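Local coordinates for cytosol aminopeptidase (Coxiella burnetii, PDB 3IJ3), which probably acts as a manganese-dependent metalloaminopeptidase of the M17 family, removing residues from the N-termini of peptides, at residues H279-P293 with M468-R482. Sequence-based numbering, arbitrary orientation.
Sequences HALGLARMIMLQQLP and MALRAVFHYLEQQYR. With SO4 (sulfate ion), chain H.
Phe474, Leu292 and Leu283 lose the most surface where helix segment 279-289 meets the C-terminal helix 470-481; the two run in the same general direction at 38°, with a closest approach of the axes of 10.6 Å. The Phe474 ring has CB of Met286 over one face and CD1 of Leu283 at its edge; its tip, CZ, reaches CG of Gln290 at 3.7 Å. With CG anti to the backbone N (chi1 -170°), the ring is set beside Met286 CB and Gln290 CG. Leu283 is a knob in the hole formed by Leu470, Val473, Phe474 and Leu477. The side chains of Leu283 and Val473 cross at about a right angle, with Leu283 CD2 3.6 Å from Val473 CG1. Farther along, beyond the Schellman turn at Gln291, Leu292 takes over: in the conformer described, its CD2 lies 3.7 Å from CB of Leu477, while CD1 lies above the Arg482 guanidinium, offset toward its rim.

Polar bonds close both ends. Met468 N donates to NE2 of His279 at 3.0 Å, almost in the ring plane; ND1 donates to Gly275 O, so NE2 is the acceptor, and the two bonds together probably hold the ring's rotation. At the other end Arg482 NH1 gives a 2.8 Å bond to Gln290 O, close to the guanidinium plane, with weak bonds from NH2 to Gln290 O and Gln291 O. A water bridges Pro293 O and Tyr481 O. Glu478, a long salt-bridge partner of Arg482, also pairs with Arg162 of helix 157-178.

The two helices pack beside the central sheet of the catalytic domain, where His279 and Val473 touch strand 445-454 and Ile287 touches strand 295-305. The chemistry implies an apolar seam clamped at its ends, with the terminal arginine's positive charge probably stabilising the carbonyls at the C-terminal end of helix 275-289.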
ATOM      1  N   HIS A 279      -3.473  21.019 -27.589  1.00 14.69           N
ATOM      2  CA  HIS A 279      -4.757  21.736 -27.702  1.00 14.77           C
ATOM      3  C   HIS A 279      -4.562  23.203 -28.023  1.00 14.89           C
ATOM      4  O   HIS A 279      -5.263  23.761 -28.886  1.00 14.09           O
ATOM      5  CB  HIS A 279      -5.584  21.586 -26.421  1.00 15.22           C
ATOM      6  CG  HIS A 279      -6.333  20.303 -26.353  1.00 14.83           C
ATOM      7  ND1 HIS A 279      -5.709  19.071 -26.219  1.00 15.01           N
ATOM      8  CD2 HIS A 279      -7.654  20.051 -26.439  1.00 19.01           C
ATOM      9  CE1 HIS A 279      -6.630  18.124 -26.215  1.00 15.31           C
ATOM     10  NE2 HIS A 279      -7.814  18.691 -26.352  1.00 16.86           N
ATOM     11  N   ALA A 280      -3.646  23.854 -27.300  1.00 14.57           N
ATOM     12  CA  ALA A 280      -3.385  25.272 -27.535  1.00 15.33           C
ATOM     13  C   ALA A 280      -2.855  25.473 -28.968  1.00 14.96           C
ATOM     14  O   ALA A 280      -3.283  26.394 -29.671  1.00 15.55           O
ATOM     15  CB  ALA A 280      -2.410  25.824 -26.483  1.00 13.85           C
ATOM     16  N   LEU A 281      -1.952  24.588 -29.419  1.00 15.48           N
ATOM     17  CA  LEU A 281      -1.449  24.667 -30.792  1.00 14.93           C
ATOM     18  C   LEU A 281      -2.579  24.432 -31.806  1.00 13.59           C
ATOM     19  O   LEU A 281      -2.686  25.139 -32.812  1.00 14.39           O
ATOM     20  CB  LEU A 281      -0.321  23.642 -31.012  1.00 15.33           C
ATOM     21  CG  LEU A 281       0.226  23.561 -32.433  1.00 14.90           C
ATOM     22  CD1 LEU A 281       0.742  24.944 -32.935  1.00 15.46           C
ATOM     23  CD2 LEU A 281       1.322  22.481 -32.535  1.00 16.37           C
ATOM     24  N   GLY A 282      -3.453  23.459 -31.534  1.00 14.15           N
ATOM     25  CA  GLY A 282      -4.565  23.164 -32.459  1.00 13.82           C
ATOM     26  C   GLY A 282      -5.546  24.322 -32.568  1.00 13.88           C
ATOM     27  O   GLY A 282      -5.952  24.700 -33.683  1.00 15.31           O
ATOM     28  N   LEU A 283      -5.867  24.926 -31.428  1.00 14.03           N
ATOM     29  CA  LEU A 283      -6.759  26.089 -31.411  1.00 14.48           C
ATOM     30  C   LEU A 283      -6.095  27.259 -32.186  1.00 14.54           C
ATOM     31  O   LEU A 283      -6.750  27.920 -32.995  1.00 13.86           O
ATOM     32  CB  LEU A 283      -7.128  26.494 -29.989  1.00 13.86           C
ATOM     33  CG  LEU A 283      -8.103  27.641 -29.911  1.00 13.90           C
ATOM     34  CD1 LEU A 283      -9.426  27.329 -30.686  1.00 13.73           C
ATOM     35  CD2 LEU A 283      -8.357  27.961 -28.456  1.00 14.57           C
ATOM     36  N   ALA A 284      -4.800  27.491 -31.956  1.00 14.47           N
ATOM     37  CA  ALA A 284      -4.055  28.501 -32.704  1.00 14.09           C
ATOM     38  C   ALA A 284      -4.176  28.235 -34.213  1.00 14.77           C
ATOM     39  O   ALA A 284      -4.395  29.155 -35.010  1.00 15.09           O
ATOM     40  CB  ALA A 284      -2.565  28.482 -32.295  1.00 14.26           C
ATOM     41  N   ARG A 285      -3.977  26.984 -34.613  1.00 15.35           N
ATOM     42  CA  ARG A 285      -4.087  26.609 -36.018  1.00 15.91           C
ATOM     43  C   ARG A 285      -5.458  26.930 -36.611  1.00 15.37           C
ATOM     44  O   ARG A 285      -5.537  27.473 -37.725  1.00 15.18           O
ATOM     45  CB  ARG A 285      -3.698  25.143 -36.208  1.00 16.31           C
ATOM     46  CG  ARG A 285      -3.688  24.732 -37.673  1.00 15.02           C
ATOM     47  CD  ARG A 285      -3.063  23.366 -37.826  1.00 18.16           C
ATOM     48  NE  ARG A 285      -2.929  23.039 -39.233  1.00 19.09           N
ATOM     49  CZ  ARG A 285      -3.832  22.377 -39.959  1.00 21.89           C
ATOM     50  NH1 ARG A 285      -4.950  21.918 -39.418  1.00 21.68           N
ATOM     51  NH2 ARG A 285      -3.596  22.165 -41.246  1.00 26.00           N
ATOM     52  N   MET A 286      -6.541  26.647 -35.876  1.00 15.06           N
ATOM     53  CA  MET A 286      -7.889  26.973 -36.376  1.00 15.53           C
ATOM     54  C   MET A 286      -8.088  28.481 -36.524  1.00 14.64           C
ATOM     55  O   MET A 286      -8.670  28.950 -37.507  1.00 14.25           O
ATOM     56  CB  MET A 286      -8.984  26.359 -35.487  1.00 15.04           C
ATOM     57  CG  MET A 286      -9.097  24.857 -35.600  1.00 19.00           C
ATOM     58  SD  MET A 286      -9.653  24.353 -37.223  1.00 22.92           S
ATOM     59  CE  MET A 286     -11.041  25.417 -37.427  1.00 16.23           C
ATOM     60  N   ILE A 287      -7.579  29.240 -35.562  1.00 14.03           N
ATOM     61  CA  ILE A 287      -7.668  30.690 -35.603  1.00 14.52           C
ATOM     62  C   ILE A 287      -6.986  31.221 -36.875  1.00 13.89           C
ATOM     63  O   ILE A 287      -7.538  32.077 -37.565  1.00 13.87           O
ATOM     64  CB  ILE A 287      -7.029  31.295 -34.344  1.00 14.06           C
ATOM     65  CG1 ILE A 287      -7.919  31.036 -33.116  1.00 15.41           C
ATOM     66  CG2 ILE A 287      -6.790  32.799 -34.515  1.00 17.82           C
ATOM     67  CD1 ILE A 287      -7.219  31.418 -31.779  1.00 15.07           C
ATOM     68  N   MET A 288      -5.822  30.662 -37.202  1.00 13.73           N
ATOM     69  CA  MET A 288      -5.062  31.091 -38.388  1.00 15.26           C
ATOM     70  C   MET A 288      -5.686  30.602 -39.701  1.00 15.20           C
ATOM     71  O   MET A 288      -5.766  31.355 -40.693  1.00 14.91           O
ATOM     72  CB  MET A 288      -3.574  30.679 -38.242  1.00 15.00           C
ATOM     73  CG  MET A 288      -2.864  31.443 -37.085  1.00 16.14           C
ATOM     74  SD  MET A 288      -1.092  31.088 -36.888  1.00 17.62           S
ATOM     75  CE  MET A 288      -1.076  29.396 -36.224  1.00 15.96           C
ATOM     76  N   LEU A 289      -6.159  29.363 -39.707  1.00 15.38           N
ATOM     77  CA  LEU A 289      -6.837  28.799 -40.880  1.00 16.24           C
ATOM     78  C   LEU A 289      -8.079  29.585 -41.261  1.00 17.38           C
ATOM     79  O   LEU A 289      -8.378  29.760 -42.443  1.00 16.10           O
ATOM     80  CB  LEU A 289      -7.236  27.334 -40.632  1.00 16.17           C
ATOM     81  CG  LEU A 289      -6.145  26.274 -40.769  1.00 16.23           C
ATOM     82  CD1 LEU A 289      -6.583  24.949 -40.189  1.00 17.17           C
ATOM     83  CD2 LEU A 289      -5.750  26.140 -42.250  1.00 18.76           C
ATOM     84  N   GLN A 290      -8.812  30.027 -40.254  1.00 17.67           N
ATOM     85  CA  GLN A 290     -10.060  30.758 -40.441  1.00 17.60           C
ATOM     86  C   GLN A 290      -9.887  32.271 -40.410  1.00 18.35           C
ATOM     87  O   GLN A 290     -10.861  33.031 -40.520  1.00 18.57           O
ATOM     88  CB  GLN A 290     -11.042  30.308 -39.368  1.00 19.29           C
ATOM     89  CG  GLN A 290     -11.462  28.855 -39.496  1.00 22.16           C
ATOM     90  CD  GLN A 290     -12.529  28.644 -40.556  1.00 28.85           C
ATOM     91  OE1 GLN A 290     -13.463  29.441 -40.673  1.00 32.20           O
ATOM     92  NE2 GLN A 290     -12.417  27.554 -41.317  1.00 30.23           N
ATOM     93  N   GLN A 291      -8.641  32.703 -40.292  1.00 19.08           N
ATOM     94  CA  GLN A 291      -8.277  34.110 -40.274  1.00 19.57           C
ATOM     95  C   GLN A 291      -9.134  34.958 -39.343  1.00 18.96           C
ATOM     96  O   GLN A 291      -9.662  35.989 -39.750  1.00 17.55           O
ATOM     97  CB  GLN A 291      -8.244  34.683 -41.719  1.00 21.29           C
ATOM     98  CG  GLN A 291      -7.172  33.962 -42.580  1.00 24.88           C
ATOM     99  CD  GLN A 291      -6.957  34.550 -43.960  1.00 32.63           C
ATOM    100  OE1 GLN A 291      -7.679  35.433 -44.403  1.00 35.85           O
ATOM    101  NE2 GLN A 291      -5.943  34.047 -44.650  1.00 37.85           N
ATOM    102  N   LEU A 292      -9.266  34.523 -38.102  0.50 17.98           N
ATOM    103  CA  LEU A 292     -10.015  35.274 -37.111  0.50 17.70           C
ATOM    104  C   LEU A 292      -9.284  36.620 -36.902  0.50 18.14           C
ATOM    105  O   LEU A 292      -8.046  36.642 -36.818  0.50 18.13           O
ATOM    106  CB  LEU A 292     -10.067  34.475 -35.816  0.50 18.08           C
ATOM    107  CG  LEU A 292     -11.060  34.944 -34.765  0.50 16.71           C
ATOM    108  CD1 LEU A 292     -12.487  34.717 -35.254  0.50 15.84           C
ATOM    109  CD2 LEU A 292     -10.805  34.212 -33.442  0.50 15.88           C
ATOM    110  N   PRO A 293     -10.030  37.746 -36.820  1.00 18.21           N
ATOM    111  CA  PRO A 293      -9.416  39.068 -36.676  1.00 18.86           C
ATOM    112  C   PRO A 293      -8.958  39.391 -35.252  1.00 18.55           C
ATOM    113  O   PRO A 293      -9.539  40.251 -34.556  1.00 17.72           O
ATOM    114  CB  PRO A 293     -10.520  40.014 -37.159  1.00 19.22           C
ATOM    115  CG  PRO A 293     -11.774  39.316 -36.787  1.00 18.81           C
ATOM    116  CD  PRO A 293     -11.502  37.848 -36.931  1.00 18.92           C
ATOM    117  N   MET A 468     -10.561  17.808 -27.152  0.70 14.34           N
ATOM    118  CA  MET A 468     -11.789  18.128 -26.483  0.70 15.79           C
ATOM    119  C   MET A 468     -11.802  19.609 -26.186  0.70 15.84           C
ATOM    120  O   MET A 468     -10.778  20.290 -26.299  0.70 16.50           O
ATOM    121  CB  MET A 468     -11.953  17.272 -25.243  0.70 17.39           C
ATOM    122  CG  MET A 468     -10.770  17.278 -24.326  0.70 18.57           C
ATOM    123  SD  MET A 468     -10.678  15.791 -23.296  0.70 20.99           S
ATOM    124  CE  MET A 468     -10.454  14.581 -24.605  0.70 25.78           C
ATOM    125  N   ALA A 469     -12.995  20.113 -25.926  1.00 15.53           N
ATOM    126  CA  ALA A 469     -13.239  21.529 -25.605  1.00 16.46           C
ATOM    127  C   ALA A 469     -13.012  22.552 -26.722  1.00 19.17           C
ATOM    128  O   ALA A 469     -13.589  23.639 -26.660  1.00 16.46           O
ATOM    129  CB  ALA A 469     -12.437  21.970 -24.383  1.00 16.71           C
ATOM    130  N   LEU A 470     -12.201  22.210 -27.724  1.00 19.81           N
ATOM    131  CA  LEU A 470     -11.844  23.157 -28.788  1.00 20.47           C
ATOM    132  C   LEU A 470     -12.924  23.675 -29.661  1.00 19.19           C
ATOM    133  O   LEU A 470     -12.868  24.847 -30.047  1.00 18.08           O
ATOM    134  CB  LEU A 470     -10.724  22.608 -29.703  1.00 21.84           C
ATOM    135  CG  LEU A 470      -9.403  22.337 -29.059  1.00 25.59           C
ATOM    136  CD1 LEU A 470      -8.364  22.271 -30.197  1.00 24.40           C
ATOM    137  CD2 LEU A 470      -9.084  23.455 -28.105  1.00 24.76           C
ATOM    138  N   ARG A 471     -13.887  22.831 -30.034  0.50 19.52           N
ATOM    139  CA  ARG A 471     -14.979  23.305 -30.861  0.50 19.44           C
ATOM    140  C   ARG A 471     -15.772  24.358 -30.101  0.50 18.24           C
ATOM    141  O   ARG A 471     -16.134  25.381 -30.671  0.50 16.33           O
ATOM    142  CB  ARG A 471     -15.900  22.188 -31.369  0.50 20.52           C
ATOM    143  CG  ARG A 471     -15.186  21.175 -32.264  0.50 24.80           C
ATOM    144  CD  ARG A 471     -16.112  20.657 -33.334  0.50 28.33           C
ATOM    145  NE  ARG A 471     -16.525  21.772 -34.182  0.50 32.44           N
ATOM    146  CZ  ARG A 471     -17.673  22.427 -34.057  0.50 31.33           C
ATOM    147  NH1 ARG A 471     -18.565  22.053 -33.151  0.50 34.78           N
ATOM    148  NH2 ARG A 471     -17.941  23.432 -34.865  0.50 32.72           N
ATOM    149  N   ALA A 472     -15.985  24.130 -28.805  1.00 16.76           N
ATOM    150  CA  ALA A 472     -16.729  25.092 -27.970  1.00 16.14           C
ATOM    151  C   ALA A 472     -15.952  26.394 -27.914  1.00 14.25           C
ATOM    152  O   ALA A 472     -16.507  27.468 -28.143  1.00 14.36           O
ATOM    153  CB  ALA A 472     -16.928  24.550 -26.525  1.00 15.90           C
ATOM    154  N   VAL A 473     -14.670  26.305 -27.574  1.00 15.25           N
ATOM    155  CA  VAL A 473     -13.844  27.524 -27.474  1.00 14.86           C
ATOM    156  C   VAL A 473     -13.799  28.266 -28.807  1.00 15.07           C
ATOM    157  O   VAL A 473     -13.957  29.487 -28.834  1.00 13.11           O
ATOM    158  CB  VAL A 473     -12.423  27.254 -26.977  1.00 15.99           C
ATOM    159  CG1 VAL A 473     -11.581  28.565 -26.982  1.00 15.32           C
ATOM    160  CG2 VAL A 473     -12.452  26.610 -25.573  1.00 16.51           C
ATOM    161  N   PHE A 474     -13.598  27.544 -29.913  1.00 13.74           N
ATOM    162  CA  PHE A 474     -13.549  28.203 -31.211  1.00 14.23           C
ATOM    163  C   PHE A 474     -14.860  28.890 -31.565  1.00 13.83           C
ATOM    164  O   PHE A 474     -14.869  30.001 -32.131  1.00 13.95           O
ATOM    165  CB  PHE A 474     -13.091  27.265 -32.344  1.00 14.49           C
ATOM    166  CG  PHE A 474     -12.825  27.996 -33.615  1.00 12.50           C
ATOM    167  CD1 PHE A 474     -11.701  28.797 -33.742  1.00 14.87           C
ATOM    168  CD2 PHE A 474     -13.705  27.919 -34.682  1.00 16.80           C
ATOM    169  CE1 PHE A 474     -11.463  29.535 -34.895  1.00 17.65           C
ATOM    170  CE2 PHE A 474     -13.458  28.640 -35.851  1.00 19.91           C
ATOM    171  CZ  PHE A 474     -12.313  29.444 -35.947  1.00 17.73           C
ATOM    172  N   HIS A 475     -15.985  28.229 -31.286  1.00 13.71           N
ATOM    173  CA  HIS A 475     -17.297  28.828 -31.519  1.00 13.26           C
ATOM    174  C   HIS A 475     -17.393  30.167 -30.759  1.00 12.90           C
ATOM    175  O   HIS A 475     -17.828  31.192 -31.311  1.00 12.92           O
ATOM    176  CB  HIS A 475     -18.409  27.869 -31.079  1.00 12.88           C
ATOM    177  CG  HIS A 475     -19.775  28.461 -31.138  1.00 17.37           C
ATOM    178  ND1 HIS A 475     -20.594  28.331 -32.239  1.00 21.42           N
ATOM    179  CD2 HIS A 475     -20.466  29.193 -30.235  1.00 17.55           C
ATOM    180  CE1 HIS A 475     -21.729  28.974 -32.014  1.00 22.04           C
ATOM    181  NE2 HIS A 475     -21.672  29.512 -30.808  1.00 16.80           N
ATOM    182  N   TYR A 476     -17.010  30.150 -29.488  1.00 13.44           N
ATOM    183  CA  TYR A 476     -16.997  31.352 -28.667  1.00 12.69           C
ATOM    184  C   TYR A 476     -16.157  32.470 -29.334  1.00 12.80           C
ATOM    185  O   TYR A 476     -16.606  33.614 -29.458  1.00 14.41           O
ATOM    186  CB  TYR A 476     -16.470  31.045 -27.234  1.00 13.58           C
ATOM    187  CG  TYR A 476     -16.143  32.317 -26.514  1.00 11.71           C
ATOM    188  CD1 TYR A 476     -17.151  33.148 -26.073  1.00 17.70           C
ATOM    189  CD2 TYR A 476     -14.844  32.755 -26.398  1.00 14.83           C
ATOM    190  CE1 TYR A 476     -16.868  34.348 -25.473  1.00 20.89           C
ATOM    191  CE2 TYR A 476     -14.546  33.959 -25.786  1.00 15.43           C
ATOM    192  CZ  TYR A 476     -15.568  34.752 -25.329  1.00 18.29           C
ATOM    193  OH  TYR A 476     -15.307  35.968 -24.751  1.00 17.60           O
ATOM    194  N   LEU A 477     -14.945  32.130 -29.779  1.00 13.32           N
ATOM    195  CA  LEU A 477     -14.073  33.108 -30.415  1.00 13.20           C
ATOM    196  C   LEU A 477     -14.673  33.699 -31.690  1.00 13.59           C
ATOM    197  O   LEU A 477     -14.566  34.897 -31.933  1.00 14.77           O
ATOM    198  CB  LEU A 477     -12.692  32.513 -30.701  1.00 12.56           C
ATOM    199  CG  LEU A 477     -11.897  32.090 -29.465  1.00 13.06           C
ATOM    200  CD1 LEU A 477     -10.574  31.414 -29.890  1.00 12.99           C
ATOM    201  CD2 LEU A 477     -11.612  33.293 -28.549  1.00 14.20           C
ATOM    202  N   GLU A 478     -15.314  32.867 -32.492  1.00 13.67           N
ATOM    203  CA  GLU A 478     -15.956  33.362 -33.704  1.00 15.47           C
ATOM    204  C   GLU A 478     -17.101  34.309 -33.379  1.00 15.36           C
ATOM    205  O   GLU A 478     -17.267  35.334 -34.039  1.00 17.14           O
ATOM    206  CB  GLU A 478     -16.461  32.220 -34.583  1.00 17.76           C
ATOM    207  CG  GLU A 478     -15.372  31.501 -35.344  1.00 21.53           C
ATOM    208  CD  GLU A 478     -15.937  30.707 -36.522  1.00 32.74           C
ATOM    209  OE1 GLU A 478     -16.865  29.894 -36.299  1.00 35.83           O
ATOM    210  OE2 GLU A 478     -15.443  30.914 -37.664  1.00 36.05           O
ATOM    211  N   GLN A 479     -17.891  33.958 -32.377  1.00 15.62           N
ATOM    212  CA  GLN A 479     -19.001  34.809 -31.951  1.00 16.08           C
ATOM    213  C   GLN A 479     -18.510  36.142 -31.388  1.00 16.12           C
ATOM    214  O   GLN A 479     -19.105  37.188 -31.656  1.00 17.02           O
ATOM    215  CB  GLN A 479     -19.849  34.098 -30.892  1.00 17.08           C
ATOM    216  CG  GLN A 479     -20.625  32.892 -31.427  1.00 19.52           C
ATOM    217  CD  GLN A 479     -21.671  33.271 -32.462  1.00 24.11           C
ATOM    218  OE1 GLN A 479     -21.666  32.765 -33.599  1.00 29.96           O
ATOM    219  NE2 GLN A 479     -22.538  34.192 -32.103  1.00 20.52           N
ATOM    220  N   GLN A 480     -17.423  36.090 -30.629  0.50 15.43           N
ATOM    221  CA  GLN A 480     -16.867  37.260 -29.936  0.50 15.69           C
ATOM    222  C   GLN A 480     -16.080  38.237 -30.813  0.50 17.24           C
ATOM    223  O   GLN A 480     -16.206  39.459 -30.643  0.50 16.85           O
ATOM    224  CB  GLN A 480     -15.971  36.775 -28.783  0.50 15.35           C
ATOM    225  CG  GLN A 480     -15.428  37.858 -27.847  0.50 15.97           C
ATOM    226  CD  GLN A 480     -16.472  38.464 -26.944  0.50 16.41           C
ATOM    227  OE1 GLN A 480     -17.615  38.024 -26.914  0.50 17.42           O
ATOM    228  NE2 GLN A 480     -16.068  39.466 -26.165  0.50 17.77           N
ATOM    229  N   TYR A 481     -15.293  37.709 -31.754  1.00 17.12           N
ATOM    230  CA  TYR A 481     -14.401  38.524 -32.569  1.00 19.21           C
ATOM    231  C   TYR A 481     -14.744  38.827 -34.021  1.00 21.05           C
ATOM    232  O   TYR A 481     -14.131  39.733 -34.595  1.00 21.59           O
ATOM    233  CB  TYR A 481     -12.960  37.978 -32.430  1.00 19.03           C
ATOM    234  CG  TYR A 481     -12.484  38.060 -30.999  1.00 17.68           C
ATOM    235  CD1 TYR A 481     -12.121  39.281 -30.437  1.00 19.38           C
ATOM    236  CD2 TYR A 481     -12.426  36.938 -30.189  1.00 19.86           C
ATOM    237  CE1 TYR A 481     -11.717  39.371 -29.098  1.00 17.80           C
ATOM    238  CE2 TYR A 481     -12.010  37.019 -28.873  1.00 18.13           C
ATOM    239  CZ  TYR A 481     -11.654  38.248 -28.330  1.00 16.44           C
ATOM    240  OH  TYR A 481     -11.253  38.324 -27.002  1.00 16.79           O
ATOM    241  N   ARG A 482     -15.698  38.118 -34.616  1.00 21.72           N
ATOM    242  CA  ARG A 482     -16.110  38.421 -36.001  1.00 22.98           C
ATOM    243  C   ARG A 482     -16.955  39.692 -36.051  1.00 23.87           C
ATOM    244  O   ARG A 482     -17.706  39.990 -35.119  1.00 23.20           O
ATOM    245  CB  ARG A 482     -16.934  37.285 -36.602  1.00 24.07           C
ATOM    246  CG  ARG A 482     -16.203  35.976 -36.851  1.00 25.64           C
ATOM    247  CD  ARG A 482     -15.251  36.060 -37.998  1.00 28.31           C
ATOM    248  NE  ARG A 482     -14.828  34.734 -38.441  1.00 30.50           N
ATOM    249  CZ  ARG A 482     -13.750  34.499 -39.193  1.00 32.58           C
ATOM    250  NH1 ARG A 482     -13.454  33.257 -39.548  1.00 36.98           N
ATOM    251  NH2 ARG A 482     -12.957  35.494 -39.581  1.00 30.97           N
ATOM    252  OXT ARG A 482     -16.945  40.442 -37.051  1.00 24.96           O
TER
HETATM  253  S   SO4 H 465     -15.252  28.343 -43.990  0.50 41.14           S
HETATM  254  O1  SO4 H 465     -15.848  27.689 -45.158  0.50 35.78           O
HETATM  255  O2  SO4 H 465     -14.403  29.451 -44.431  0.50 39.74           O
HETATM  256  O3  SO4 H 465     -16.306  28.884 -43.143  0.50 38.06           O
HETATM  257  O4  SO4 H 465     -14.454  27.382 -43.242  0.50 38.71           O
HETATM  258  O   HOH W   1     -12.125  41.247 -33.582  1.00 26.24           O